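Local coordinates for putative acyl-CoA dehydrogenase (Burkholderia xenovorans, PDB 5JSC), which is a putative acyl-CoA dehydrogenase, a flavoprotein that binds flavin-adenine dinucleotide (FAD) in a four-chain assembly, at residues V206-T211 against R240-G245. Numbering follows the deposited sequence.
Sequences VVDADT and RSQMLG
Gln242 lays its side chain along the carbonyl of Val206, where strand 202-208 meets the chain entering the short strand 243-244, outermost within this chain in a mixed sheet. Its backbone O takes a nearly straight hydrogen bond from Val206 N (2.9 Å, 165° at the hydrogen), a main-chain link that continues the antiparallel pairing of Leu244 with Ala204. From there the side chain curls back. CB lies 3.4 Å from Val206 O, and CG and CD stay close to the same oxygen. A bend at chi2 (-66°) turns the amide back toward that oxygen, and NE2 ends 3.0 Å from Val206 O. That bond is weak, with only 124° at the hydrogen. NE2 also donates to a water (3.1 Å) that accepts from Asp208 N, and it is hydrogen-bonded to Tyr131 OH of helix 125-136. The same hydroxyl bonds Asp208 OD1, while Asp208 OD2 forms a salt bridge with Arg130. On the apolar side, Val206 CG2, set beside the backbone N, sits 3.8 Å from Leu244 CG and equally near both its methyls; Ile119 of helix 103-122 packs against both residues. The glutamine NH2 thus takes the place of a further main-chain donor, though weakly: beyond the last ladder bond, it and one water carry the polar link on to Asp208, and Tyr131 joins this sheet edge to helix 125-136.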
ATOM      1  N   VAL C 206       6.878  -6.530 -43.154  1.00 13.78           N
ATOM      2  CA  VAL C 206       5.802  -5.582 -43.433  1.00 13.85           C
ATOM      3  C   VAL C 206       4.773  -6.285 -44.304  1.00 14.93           C
ATOM      4  O   VAL C 206       5.094  -6.761 -45.402  1.00 17.01           O
ATOM      5  CB  VAL C 206       6.310  -4.308 -44.120  1.00 16.22           C
ATOM      6  CG1 VAL C 206       5.139  -3.339 -44.299  1.00 19.01           C
ATOM      7  CG2 VAL C 206       7.423  -3.676 -43.304  1.00 19.70           C
ATOM      8  N   VAL C 207       3.538  -6.357 -43.816  1.00 15.02           N
ATOM      9  CA  VAL C 207       2.470  -7.085 -44.494  1.00 15.23           C
ATOM     10  C   VAL C 207       1.364  -6.095 -44.839  1.00 15.12           C
ATOM     11  O   VAL C 207       0.676  -5.583 -43.946  1.00 15.19           O
ATOM     12  CB  VAL C 207       1.938  -8.246 -43.644  1.00 16.00           C
ATOM     13  CG1 VAL C 207       0.885  -9.020 -44.423  1.00 17.79           C
ATOM     14  CG2 VAL C 207       3.089  -9.164 -43.237  1.00 17.05           C
ATOM     15  N   ASP C 208       1.187  -5.822 -46.133  1.00 16.50           N
ATOM     16  CA  ASP C 208       0.124  -4.920 -46.554  1.00 16.25           C
ATOM     17  C   ASP C 208      -1.232  -5.521 -46.213  1.00 16.58           C
ATOM     18  O   ASP C 208      -1.420  -6.739 -46.273  1.00 17.05           O
ATOM     19  CB  ASP C 208       0.219  -4.643 -48.055  1.00 17.89           C
ATOM     20  CG  ASP C 208       1.461  -3.845 -48.428  1.00 20.45           C
ATOM     21  OD1 ASP C 208       2.006  -3.143 -47.555  1.00 20.82           O
ATOM     22  OD2 ASP C 208       1.894  -3.920 -49.595  1.00 23.83           O
ATOM     23  N   ALA C 209      -2.181  -4.657 -45.846  1.00 16.66           N
ATOM     24  CA  ALA C 209      -3.479  -5.144 -45.391  1.00 17.78           C
ATOM     25  C   ALA C 209      -4.229  -5.891 -46.486  1.00 19.03           C
ATOM     26  O   ALA C 209      -5.066  -6.749 -46.183  1.00 21.81           O
ATOM     27  CB  ALA C 209      -4.326  -3.980 -44.872  1.00 17.57           C
ATOM     28  N   ASP C 210      -3.951  -5.592 -47.754  1.00 20.03           N
ATOM     29  CA  ASP C 210      -4.650  -6.244 -48.851  1.00 21.86           C
ATOM     30  C   ASP C 210      -4.006  -7.563 -49.262  1.00 20.29           C
ATOM     31  O   ASP C 210      -4.375  -8.120 -50.301  1.00 22.53           O
ATOM     32  CB  ASP C 210      -4.763  -5.292 -50.054  1.00 26.13           C
ATOM     33  CG  ASP C 210      -3.420  -4.957 -50.689  1.00 30.37           C
ATOM     34  OD1 ASP C 210      -2.362  -5.264 -50.101  1.00 31.49           O
ATOM     35  OD2 ASP C 210      -3.427  -4.364 -51.793  1.00 34.11           O
ATOM     36  N   THR C 211      -3.071  -8.083 -48.467  1.00 18.94           N
ATOM     37  CA  THR C 211      -2.442  -9.369 -48.759  1.00 18.95           C
ATOM     38  C   THR C 211      -3.489 -10.479 -48.751  1.00 19.65           C
ATOM     39  O   THR C 211      -4.181 -10.655 -47.737  1.00 20.77           O
ATOM     40  CB  THR C 211      -1.355  -9.685 -47.728  1.00 18.75           C
ATOM     41  OG1 THR C 211      -0.340  -8.673 -47.768  1.00 19.95           O
ATOM     42  CG2 THR C 211      -0.723 -11.060 -47.998  1.00 19.33           C
ATOM     43  N   ARG C 240       9.862 -12.019 -49.828  1.00 25.38           N
ATOM     44  CA  ARG C 240      11.072 -11.958 -49.014  1.00 24.81           C
ATOM     45  C   ARG C 240      11.568 -10.526 -48.864  1.00 23.79           C
ATOM     46  O   ARG C 240      12.113 -10.158 -47.817  1.00 23.54           O
ATOM     47  CB  ARG C 240      12.167 -12.840 -49.627  1.00 26.41           C
ATOM     48  N   SER C 241      11.370  -9.698 -49.892  1.00 22.91           N
ATOM     49  CA  SER C 241      11.783  -8.302 -49.848  1.00 23.40           C
ATOM     50  C   SER C 241      10.991  -7.468 -48.847  1.00 21.93           C
ATOM     51  O   SER C 241      11.333  -6.297 -48.640  1.00 23.09           O
ATOM     52  CB  SER C 241      11.652  -7.689 -51.241  1.00 25.09           C
ATOM     53  OG  SER C 241      10.320  -7.801 -51.710  1.00 26.06           O
ATOM     54  N   GLN C 242       9.948  -8.028 -48.232  1.00 19.76           N
ATOM     55  CA  GLN C 242       9.196  -7.342 -47.189  1.00 18.26           C
ATOM     56  C   GLN C 242       9.720  -7.645 -45.793  1.00 17.78           C
ATOM     57  O   GLN C 242       9.168  -7.131 -44.812  1.00 17.70           O
ATOM     58  CB  GLN C 242       7.712  -7.720 -47.261  1.00 20.95           C
ATOM     59  CG  GLN C 242       6.952  -7.154 -48.449  1.00 23.11           C
ATOM     60  CD  GLN C 242       6.842  -5.643 -48.407  1.00 26.91           C
ATOM     61  OE1 GLN C 242       7.739  -4.933 -48.847  1.00 30.02           O
ATOM     62  NE2 GLN C 242       5.739  -5.145 -47.864  1.00 26.50           N
ATOM     63  N   MET C 243      10.753  -8.472 -45.672  1.00 17.30           N
ATOM     64  CA  MET C 243      11.331  -8.735 -44.362  1.00 17.35           C
ATOM     65  C   MET C 243      12.076  -7.507 -43.862  1.00 17.70           C
ATOM     66  O   MET C 243      12.802  -6.854 -44.619  1.00 19.03           O
ATOM     67  CB  MET C 243      12.281  -9.934 -44.421  1.00 17.81           C
ATOM     68  CG  MET C 243      12.859 -10.303 -43.062  1.00 18.51           C
ATOM     69  SD  MET C 243      13.975 -11.711 -43.100  1.00 20.61           S
ATOM     70  CE  MET C 243      12.827 -13.024 -43.516  1.00 21.69           C
ATOM     71  N   LEU C 244      11.863  -7.177 -42.587  1.00 17.57           N
ATOM     72  CA  LEU C 244      12.613  -6.125 -41.915  1.00 19.20           C
ATOM     73  C   LEU C 244      13.811  -6.749 -41.214  1.00 20.38           C
ATOM     74  O   LEU C 244      13.646  -7.573 -40.307  1.00 21.18           O
ATOM     75  CB  LEU C 244      11.737  -5.384 -40.907  1.00 19.25           C
ATOM     76  CG  LEU C 244      10.564  -4.594 -41.468  1.00 18.43           C
ATOM     77  CD1 LEU C 244       9.669  -4.098 -40.319  1.00 17.86           C
ATOM     78  CD2 LEU C 244      11.064  -3.416 -42.300  1.00 19.13           C
ATOM     79  N   GLY C 245      15.009  -6.352 -41.626  1.00 23.48           N
ATOM     80  CA  GLY C 245      16.197  -6.914 -41.036  1.00 24.40           C
ATOM     81  C   GLY C 245      16.477  -8.313 -41.554  1.00 25.87           C
ATOM     82  O   GLY C 245      15.846  -8.818 -42.490  1.00 26.19           O
TER
HETATM   83  O   HOH W   1       3.225  -6.971 -47.913  1.00 23.55           O